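Side-chain contacts in putative Transcriptional Regulator (Rhodococcus sp., PDB 2IA2), which probably acts as an IclR-family transcriptional regulator, binding DNA through a winged helix-turn-helix domain and probably sensing a small-molecule effector through its C-terminal domain: residues Tyr16-Ser19 against Leu20-Leu24; Leu39-Val42 against Ala43-Thr46; Leu48-Ala51 against Thr52-Phe56; Leu58-Glu62 against Leu63-Ala67; Thr76-Val79 against Leu80-Gly83. All blocks are in the same frame, centred on the assembly; numbering follows the deposited sequence.

Contact 1 (Tyr16-Ser19 against Leu20-Leu24); sequences YVQS and LARGL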
# COMPACT_ATOMS: atom_id res chain seq x y z
N TYR A 16 -3.67 22.08 -19.74
CA TYR A 16 -2.77 21.85 -18.55
C TYR A 16 -3.00 22.90 -17.49
O TYR A 16 -2.56 24.05 -17.66
CB TYR A 16 -1.29 21.87 -18.94
CG TYR A 16 -0.29 21.60 -17.79
CD1 TYR A 16 0.15 20.30 -17.49
CD2 TYR A 16 0.25 22.66 -17.03
CE1 TYR A 16 1.08 20.07 -16.46
CE2 TYR A 16 1.18 22.43 -16.00
CZ TYR A 16 1.59 21.14 -15.72
OH TYR A 16 2.52 20.93 -14.72
N VAL A 17 -3.65 22.49 -16.39
CA VAL A 17 -3.96 23.37 -15.26
C VAL A 17 -2.76 23.51 -14.31
O VAL A 17 -2.53 22.69 -13.38
CB VAL A 17 -5.21 22.89 -14.49
CG1 VAL A 17 -5.58 23.88 -13.40
CG2 VAL A 17 -6.39 22.64 -15.46
N GLN A 18 -1.99 24.56 -14.56
CA GLN A 18 -0.81 24.90 -13.77
C GLN A 18 -1.08 24.96 -12.26
O GLN A 18 -0.28 24.49 -11.45
CB GLN A 18 -0.27 26.23 -14.25
CG GLN A 18 1.02 26.61 -13.62
CD GLN A 18 1.63 27.81 -14.31
OE1 GLN A 18 1.12 28.95 -14.17
NE2 GLN A 18 2.70 27.58 -15.09
N SER A 19 -2.22 25.51 -11.88
CA SER A 19 -2.51 25.73 -10.50
C SER A 19 -2.67 24.42 -9.73
O SER A 19 -2.24 24.32 -8.63
CB SER A 19 -3.72 26.65 -10.37
OG SER A 19 -3.27 27.98 -10.63
N LEU A 20 -3.26 23.42 -10.38
CA LEU A 20 -3.36 22.09 -9.83
C LEU A 20 -1.96 21.49 -9.64
O LEU A 20 -1.63 21.05 -8.55
CB LEU A 20 -4.23 21.18 -10.73
CG LEU A 20 -4.42 19.73 -10.23
CD1 LEU A 20 -4.90 19.72 -8.78
CD2 LEU A 20 -5.35 18.87 -11.16
N ALA A 21 -1.15 21.50 -10.71
CA ALA A 21 0.22 21.00 -10.62
C ALA A 21 0.94 21.63 -9.44
O ALA A 21 1.52 20.90 -8.62
CB ALA A 21 1.01 21.21 -11.94
N ARG A 22 0.90 22.97 -9.35
CA ARG A 22 1.55 23.73 -8.27
C ARG A 22 1.02 23.40 -6.88
O ARG A 22 1.81 23.15 -5.97
CB ARG A 22 1.51 25.23 -8.54
CG ARG A 22 2.35 25.61 -9.74
CD ARG A 22 2.25 27.10 -10.03
NE ARG A 22 3.23 27.42 -11.07
CZ ARG A 22 3.47 28.65 -11.52
NH1 ARG A 22 2.77 29.68 -11.06
NH2 ARG A 22 4.43 28.83 -12.43
N GLY A 23 -0.30 23.37 -6.70
CA GLY A 23 -0.84 22.96 -5.39
C GLY A 23 -0.36 21.58 -4.95
O GLY A 23 -0.09 21.37 -3.74
N LEU A 24 -0.28 20.62 -5.89
CA LEU A 24 0.20 19.29 -5.56
C LEU A 24 1.68 19.29 -5.19
O LEU A 24 2.08 18.53 -4.30
CB LEU A 24 -0.10 18.28 -6.72
CG LEU A 24 -1.62 18.07 -6.94
CD1 LEU A 24 -1.87 17.28 -8.22
CD2 LEU A 24 -2.22 17.35 -5.76
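Q18 and R22, one turn apart at the start of helix 18-28, lay their flat ends on each other. The amide and guanidinium planes are only 6° apart, and Q18 CD sits over the centre of the R22 group, 3.4 Å from R22 CZ. Q18 carries its CG anti to the backbone N (chi1 -174°) and R22 runs extended as far as NE, which lets the amide lie flat over the guanidinium. This is a stack and not a hydrogen bond: Q18 NE2 and R22 NH2, 3.4 Å apart, are both donors.

The apolar contacts are smaller and lie where the chain enters the helix. The phenol of Y16 reaches forward until its OH is 3.2 Å from A21 CB, with the methyl oblique to the ring. V17 CG1 approaches L20 CB at 4.0 Å, the two side chains crossing at a slant.

Backbone bonds set this spacing. V17 is the N-cap residue, and its carbonyl O accepts from A21 N at 3.2 Å and weakly from L20 N. R22 N then bonds to Q18 O at 2.8 Å, and G23 N to S19 O.

Around this turn, S19 and R22 pack on F56 of helix 50-63, while Y16 and A21 meet L63 of the second subunit and V17 N bonds to T59 OG1 there. Stacking through its face uses none of the in-plane N-H groups of the R22 guanidinium, so the flat overlap probably steadies a charged side chain and is likely to leave its hydrogen-bonding directions available to other partners.

Contact 2 (Leu39-Val42 against Ala43-Thr46); sequences LSDV and ARAT
The hydroxyl of T46 turns back onto the preceding turn of helix 39-46 and donates to V42 O, with T46 OG1 2.8 Å from that oxygen. Its first torsion (chi1 55°) sets OG1 between the backbone N and the carbonyl carbon, and T46 CG2 also lies 3.5 Å from V42 O. T46 N reaches the same carbonyl only weakly, at 3.2 Å, so the hydroxyl is the firmer of these two donors. A valine here would probably cost V42 O its hydroxyl donor and leave the side chain free to turn. The compact side continues through A43, whose N bonds to L39 O at 2.9 Å and whose CB rests 3.4 Å from S40 O.

The solvent side is looser. The charged ends of D41 and R44 do not meet: D41 OD1 and R44 NH1 are 4.7 Å apart, bridged by a water that donates to D41 OD1 at 2.7 Å and accepts only weakly from R44 NH1. The firmer partner of D41 is R37, salt-bridged through OD2.

Helix 39-46 is consistent with the first helix of the helix-turn-helix: L39 packs against A53, R54 and L57 of helix 50-63, S40 OG bonds to R50 NH1, and V42 lies against R37 of strand 37-38.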
# COMPACT_ATOMS: atom_id res chain seq x y z
N LEU A 39 6.91 30.02 4.47
CA LEU A 39 6.60 30.48 3.13
C LEU A 39 7.82 30.53 2.17
O LEU A 39 7.77 29.99 1.07
CB LEU A 39 5.86 31.83 3.17
CG LEU A 39 5.39 32.43 1.84
CD1 LEU A 39 4.49 31.47 1.01
CD2 LEU A 39 4.68 33.77 2.01
N SER A 40 8.92 31.16 2.56
CA SER A 40 10.08 31.26 1.66
C SER A 40 10.62 29.87 1.34
O SER A 40 11.06 29.59 0.20
CB SER A 40 11.20 32.11 2.28
OG SER A 40 10.76 33.45 2.43
N ASP A 41 10.60 28.99 2.33
CA ASP A 41 11.14 27.65 2.14
C ASP A 41 10.24 26.79 1.25
O ASP A 41 10.74 25.99 0.47
CB ASP A 41 11.39 26.97 3.49
CG ASP A 41 12.26 25.70 3.37
OD1 ASP A 41 13.37 25.74 2.74
OD2 ASP A 41 11.85 24.64 3.95
N VAL A 42 8.94 26.96 1.35
CA VAL A 42 8.02 26.29 0.43
C VAL A 42 8.23 26.84 -0.99
O VAL A 42 8.21 26.07 -1.95
CB VAL A 42 6.53 26.51 0.83
CG1 VAL A 42 5.60 26.15 -0.29
CG2 VAL A 42 6.19 25.74 2.08
N ALA A 43 8.38 28.18 -1.12
CA ALA A 43 8.67 28.81 -2.44
C ALA A 43 9.93 28.18 -3.04
O ALA A 43 9.93 27.72 -4.21
CB ALA A 43 8.85 30.35 -2.29
N ARG A 44 11.00 28.17 -2.26
CA ARG A 44 12.27 27.58 -2.70
C ARG A 44 12.15 26.13 -3.13
O ARG A 44 12.73 25.72 -4.11
CB ARG A 44 13.29 27.65 -1.58
CG ARG A 44 14.76 27.42 -2.00
CD ARG A 44 15.61 27.08 -0.77
NE ARG A 44 17.06 27.12 -1.05
CZ ARG A 44 18.03 26.94 -0.12
NH1 ARG A 44 17.70 26.72 1.16
NH2 ARG A 44 19.33 26.99 -0.45
N ALA A 45 11.41 25.34 -2.37
CA ALA A 45 11.28 23.90 -2.64
C ALA A 45 10.46 23.56 -3.90
O ALA A 45 10.60 22.45 -4.45
CB ALA A 45 10.67 23.22 -1.44
N THR A 46 9.62 24.50 -4.35
CA THR A 46 8.71 24.25 -5.43
C THR A 46 9.04 25.13 -6.63
O THR A 46 8.28 25.15 -7.63
CB THR A 46 7.25 24.52 -4.99
OG1 THR A 46 7.17 25.85 -4.50
CG2 THR A 46 6.79 23.55 -3.85
O HOH W 1 14.81 28.04 2.50

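Contact 3 (Leu48-Ala51 against Thr52-Phe56); sequences LTRA and TARRF
The backbone turns into helix 50-63 at T49, its N-cap residue, where A53 N bonds to T49 O at 2.9 Å and R54 N to R50 O. By its place in the IclR helix-turn-helix domain, following helix 39-46, this helix is consistent with the recognition helix of the motif.

At the cap, T49 OG1 and T52 OG1 share a hydrogen bond of 2.9 Å in which either hydroxyl may donate. Both threonines hold OG1 between their backbone N and carbonyl carbon (chi1 58° and 53°), which brings the two hydroxyl oxygens together across the first turn. L48 lies on the inner side: its CB is 3.5 Å from T52 OG1, and its CD1 meets F56 CD1 at 4.2 Å, with the two side chains at about a right angle. That pair leans on helix 18-28, where L48 touches R22 and F56 packs on V26.

The outer side is strongly basic. R50 NH2 and R54 NH2 come within 3.5 Å, their guanidinium planes 69° apart, a like-charged pair that would suit an anionic partner such as the DNA backbone; R50 NH1 is bonded to S40 OG. R54, bent at chi3, folds back with one face over R50 O. At the edge of that group, in its plane, a water accepts weakly from R54 NH1 and donates to A51 O at 2.6 Å.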
# COMPACT_ATOMS: atom_id res chain seq x y z
N LEU A 48 8.96 28.32 -6.85
CA LEU A 48 7.93 29.37 -6.91
C LEU A 48 8.48 30.63 -6.24
O LEU A 48 9.63 30.67 -5.86
CB LEU A 48 6.61 28.89 -6.24
CG LEU A 48 5.89 27.76 -6.99
CD1 LEU A 48 4.62 27.42 -6.29
CD2 LEU A 48 5.65 28.03 -8.53
N THR A 49 7.64 31.66 -6.12
CA THR A 49 7.98 32.87 -5.36
C THR A 49 7.12 32.88 -4.10
O THR A 49 6.19 32.09 -3.99
CB THR A 49 7.65 34.12 -6.17
OG1 THR A 49 6.26 34.09 -6.49
CG2 THR A 49 8.42 34.14 -7.56
N ARG A 50 7.40 33.77 -3.17
CA ARG A 50 6.56 33.91 -1.97
C ARG A 50 5.09 34.21 -2.36
O ARG A 50 4.16 33.53 -1.86
CB ARG A 50 7.14 34.97 -1.03
CG ARG A 50 8.53 34.61 -0.47
CD ARG A 50 9.11 35.71 0.40
NE ARG A 50 8.10 36.32 1.30
CZ ARG A 50 7.82 35.91 2.54
NH1 ARG A 50 8.45 34.87 3.09
NH2 ARG A 50 6.90 36.57 3.26
N ALA A 51 4.88 35.12 -3.31
CA ALA A 51 3.49 35.52 -3.68
C ALA A 51 2.70 34.38 -4.34
O ALA A 51 1.50 34.18 -4.01
CB ALA A 51 3.48 36.78 -4.57
N THR A 52 3.34 33.61 -5.24
CA THR A 52 2.64 32.49 -5.85
C THR A 52 2.47 31.34 -4.86
O THR A 52 1.37 30.81 -4.74
CB THR A 52 3.27 31.99 -7.17
OG1 THR A 52 4.64 31.74 -6.94
CG2 THR A 52 3.16 33.08 -8.29
N ALA A 53 3.53 30.96 -4.14
CA ALA A 53 3.41 29.94 -3.08
C ALA A 53 2.32 30.24 -2.05
O ALA A 53 1.59 29.33 -1.63
CB ALA A 53 4.80 29.72 -2.37
N ARG A 54 2.24 31.51 -1.60
CA ARG A 54 1.27 31.94 -0.60
C ARG A 54 -0.16 31.61 -1.03
O ARG A 54 -0.95 31.07 -0.22
CB ARG A 54 1.41 33.42 -0.28
CG ARG A 54 0.37 33.92 0.73
CD ARG A 54 0.45 35.45 0.98
NE ARG A 54 1.74 35.85 1.54
CZ ARG A 54 2.70 36.53 0.89
NH1 ARG A 54 2.57 36.93 -0.38
NH2 ARG A 54 3.82 36.80 1.53
N ARG A 55 -0.48 31.91 -2.29
CA ARG A 55 -1.81 31.66 -2.84
C ARG A 55 -2.17 30.18 -2.70
O ARG A 55 -3.27 29.86 -2.28
CB ARG A 55 -1.92 32.08 -4.31
CG ARG A 55 -2.00 33.60 -4.52
CD ARG A 55 -2.42 34.00 -6.01
NE ARG A 55 -3.84 33.72 -6.34
CZ ARG A 55 -4.27 32.83 -7.25
NH1 ARG A 55 -3.42 32.08 -7.96
NH2 ARG A 55 -5.58 32.69 -7.45
N PHE A 56 -1.25 29.29 -3.04
CA PHE A 56 -1.52 27.88 -2.95
C PHE A 56 -1.64 27.41 -1.49
O PHE A 56 -2.58 26.70 -1.13
CB PHE A 56 -0.49 27.06 -3.74
CG PHE A 56 -0.46 27.42 -5.17
CD1 PHE A 56 0.57 28.19 -5.69
CD2 PHE A 56 -1.53 27.07 -6.01
CE1 PHE A 56 0.55 28.59 -7.02
CE2 PHE A 56 -1.54 27.46 -7.34
CZ PHE A 56 -0.51 28.23 -7.84
O HOH W 2 0.17 35.93 -2.69

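Contact 4 (Leu58-Glu62 against Leu63-Ala67); sequences LTLVE and LGYVA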
# COMPACT_ATOMS: atom_id res chain seq x y z
N LEU A 58 -2.45 29.20 1.04
CA LEU A 58 -3.67 29.70 1.72
C LEU A 58 -4.92 28.96 1.25
O LEU A 58 -5.87 28.80 2.00
CB LEU A 58 -3.84 31.21 1.59
CG LEU A 58 -2.77 32.07 2.30
CD1 LEU A 58 -3.01 33.59 2.08
CD2 LEU A 58 -2.69 31.72 3.79
N THR A 59 -4.89 28.47 0.02
CA THR A 59 -6.02 27.69 -0.46
C THR A 59 -6.01 26.38 0.26
O THR A 59 -7.03 25.97 0.78
CB THR A 59 -5.98 27.52 -1.98
OG1 THR A 59 -6.02 28.83 -2.55
CG2 THR A 59 -7.18 26.74 -2.50
N LEU A 60 -4.85 25.74 0.36
CA LEU A 60 -4.76 24.47 1.11
C LEU A 60 -5.13 24.58 2.58
O LEU A 60 -5.73 23.67 3.13
CB LEU A 60 -3.36 23.84 0.96
CG LEU A 60 -3.02 23.43 -0.46
CD1 LEU A 60 -1.51 23.13 -0.62
CD2 LEU A 60 -3.86 22.22 -0.87
N VAL A 61 -4.73 25.65 3.25
CA VAL A 61 -5.22 25.91 4.59
C VAL A 61 -6.78 26.01 4.63
O VAL A 61 -7.43 25.39 5.49
CB VAL A 61 -4.58 27.17 5.19
CG1 VAL A 61 -5.32 27.55 6.46
CG2 VAL A 61 -3.10 26.93 5.52
N GLU A 62 -7.36 26.81 3.73
CA GLU A 62 -8.80 26.93 3.62
C GLU A 62 -9.47 25.56 3.41
O GLU A 62 -10.49 25.25 4.04
CB GLU A 62 -9.16 27.92 2.48
CG GLU A 62 -10.58 28.44 2.52
CD GLU A 62 -10.73 29.91 2.02
OE1 GLU A 62 -9.75 30.56 1.50
OE2 GLU A 62 -11.87 30.44 2.15
N LEU A 63 -8.89 24.73 2.54
CA LEU A 63 -9.39 23.40 2.26
C LEU A 63 -9.14 22.40 3.38
O LEU A 63 -9.72 21.32 3.38
CB LEU A 63 -8.80 22.88 0.95
CG LEU A 63 -9.29 23.63 -0.29
CD1 LEU A 63 -8.59 23.18 -1.52
CD2 LEU A 63 -10.82 23.39 -0.46
N GLY A 64 -8.27 22.71 4.34
CA GLY A 64 -8.07 21.80 5.48
C GLY A 64 -6.98 20.76 5.29
O GLY A 64 -6.79 19.87 6.15
N TYR A 65 -6.21 20.93 4.21
CA TYR A 65 -5.09 20.05 3.88
C TYR A 65 -3.80 20.54 4.52
O TYR A 65 -2.86 19.73 4.75
CB TYR A 65 -4.89 19.98 2.37
CG TYR A 65 -5.98 19.20 1.67
CD1 TYR A 65 -6.91 19.83 0.87
CD2 TYR A 65 -6.05 17.82 1.78
CE1 TYR A 65 -7.92 19.11 0.20
CE2 TYR A 65 -7.07 17.09 1.13
CZ TYR A 65 -7.99 17.74 0.35
OH TYR A 65 -8.99 17.00 -0.27
N VAL A 66 -3.75 21.83 4.82
CA VAL A 66 -2.53 22.41 5.39
C VAL A 66 -2.98 23.15 6.61
O VAL A 66 -4.08 23.66 6.63
CB VAL A 66 -1.79 23.36 4.38
CG1 VAL A 66 -0.75 24.21 5.04
CG2 VAL A 66 -1.10 22.56 3.23
N ALA A 67 -2.13 23.18 7.64
CA ALA A 67 -2.35 24.04 8.80
C ALA A 67 -1.17 24.99 8.96
O ALA A 67 -0.07 24.76 8.42
CB ALA A 67 -2.56 23.21 10.05
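L60 and V66 make the tightest side-chain contact where helix 50-63 gives way to strand 66-68: L60 CB is 3.4 Å from V66 CG2, closer than carbons normally pack. The other methyl, V66 CG1, points away from its backbone N (chi1 166°) and meets V61 CG2 at 3.6 Å, so the valine straddles two neighbouring helix residues. L60 CD2 also reaches Y65 CB at 4.1 Å, while T59 CG2 and L63 CD1 lie side by side, pointing the same way.

These contacts are positioned by a Schellman motif. G64 takes a positive phi of 90°, at which a CB would jam against the preceding carbonyl, and its N bonds to V61 O from above the carbonyl plane. L60 O accepts from Y65 N at 3.0 Å and from V66 N at 3.2 Å, both from one face of its plane, with a weak third bond from G64 N. A CA-H...O contact from V61 CA to V66 O, 3.2 Å, ties the emerging strand to the helix.

Farther out, V66 packs on F73 and L75 of strand 72-75, and L60 on V26 and I27 of helix 18-28. The second subunit adds L24 against L60 and Y65, and its Y16 against T59 and E62. The turn thus supplies L60 O and V61 O, at the helix end, with amide donors within an apolar join of helix to wing.

Contact 5 (Thr76-Val79 against Leu80-Gly83); sequences TPRV and LELG
A run of tight turns follows the last wing strand, and in it E81 folds over the carbonyl of R78. E81 N donates to R78 O at 2.9 Å from above the carbonyl plane, and E81 CB and CG both lie 3.2 Å from that same oxygen. With CG opposite the carbonyl carbon (chi1 -50°) and the chain extended beyond it, E81 OE2 comes to 4.1 Å from R78 CG, but the charges stay apart, R78 NE and E81 OE2 being 4.9 Å from each other.

The neighbouring bonds repeat the three-residue spacing, L80 N to P77 O and L82 N to V79 O, so the chain coils like a 3-10 helix without being a regular one. An ST turn starts it: T76 OG1 accepts from R78 N at 3.1 Å. At its far end L82 is the centre of an inverse gamma turn. A water donates to P77 O at 2.8 Å and weakly to E81 OE2.

Replacing E81 by an alanine would probably deprive that water of its second anchor and leave R28 and R142 of the second subunit without their weak, long ion-pair partner. On the inner side V79 CG1 meets L82 CD1 at 4.1 Å, and both residues pack on Y65.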
# COMPACT_ATOMS: atom_id res chain seq x y z
N THR A 76 -1.97 18.24 7.22
CA THR A 76 -2.93 17.69 8.16
C THR A 76 -3.30 16.31 7.64
O THR A 76 -3.00 16.00 6.47
CB THR A 76 -4.24 18.51 8.17
OG1 THR A 76 -4.97 18.21 6.98
CG2 THR A 76 -4.03 20.03 8.32
N PRO A 77 -3.93 15.45 8.47
CA PRO A 77 -4.39 14.12 8.04
C PRO A 77 -5.44 14.11 6.96
O PRO A 77 -5.77 13.04 6.46
CB PRO A 77 -4.98 13.48 9.32
CG PRO A 77 -5.20 14.66 10.28
CD PRO A 77 -4.17 15.70 9.91
N ARG A 78 -5.98 15.26 6.56
CA ARG A 78 -6.95 15.24 5.47
C ARG A 78 -6.32 14.80 4.17
O ARG A 78 -6.99 14.27 3.28
CB ARG A 78 -7.63 16.60 5.32
CG ARG A 78 -8.78 16.63 4.24
CD ARG A 78 -9.51 17.98 4.18
NE ARG A 78 -9.96 18.29 5.51
CZ ARG A 78 -11.23 18.42 5.93
NH1 ARG A 78 -12.27 18.31 5.11
NH2 ARG A 78 -11.45 18.66 7.22
N VAL A 79 -5.01 15.00 4.06
CA VAL A 79 -4.28 14.56 2.87
C VAL A 79 -4.42 13.07 2.62
O VAL A 79 -4.42 12.64 1.49
CB VAL A 79 -2.75 14.98 2.99
CG1 VAL A 79 -2.01 14.78 1.68
CG2 VAL A 79 -2.70 16.47 3.44
N LEU A 80 -4.56 12.26 3.68
CA LEU A 80 -4.86 10.82 3.52
C LEU A 80 -6.16 10.50 2.81
O LEU A 80 -6.30 9.41 2.27
CB LEU A 80 -4.81 10.07 4.91
CG LEU A 80 -3.40 10.09 5.55
CD1 LEU A 80 -3.47 9.44 6.99
CD2 LEU A 80 -2.41 9.33 4.67
N GLU A 81 -7.12 11.44 2.84
CA GLU A 81 -8.37 11.23 2.13
C GLU A 81 -8.17 11.15 0.60
O GLU A 81 -9.04 10.68 -0.15
CB GLU A 81 -9.38 12.32 2.59
CG GLU A 81 -9.43 12.38 4.20
CD GLU A 81 -10.73 12.92 4.90
OE1 GLU A 81 -11.85 12.75 4.35
OE2 GLU A 81 -10.61 13.47 6.04
N LEU A 82 -7.01 11.60 0.11
CA LEU A 82 -6.71 11.53 -1.31
C LEU A 82 -6.22 10.12 -1.67
O LEU A 82 -5.01 9.93 -1.85
CB LEU A 82 -5.68 12.61 -1.70
CG LEU A 82 -6.00 14.10 -1.36
CD1 LEU A 82 -4.74 15.02 -1.33
CD2 LEU A 82 -7.09 14.69 -2.26
N GLY A 83 -7.10 9.12 -1.66
CA GLY A 83 -6.77 7.81 -2.27
C GLY A 83 -6.09 6.77 -1.39
O GLY A 83 -6.07 5.56 -1.73
O HOH W 3 -8.11 11.52 6.98

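The five contacts follow one another along the chain from the N-terminus, all on the same side of its centre, in the N-terminal, probably DNA-binding, region. Contacts 1, 2 and 3 lie on helices 18-28, 39-46 and 50-63; contact 3 touches both others, its centre 8 Å from that of contact 2 and 12 Å from that of contact 1. Contacts 3 and 4 share helix 50-63, at its start and its end, centres 14 Å apart. Contact 4 leads into the three-stranded wing and meets contact 5, centres 12 Å apart, which leads toward helix 84-87. All but contact 2 touch the second subunit, so much of the region that forms the helix-turn-helix core also faces that subunit.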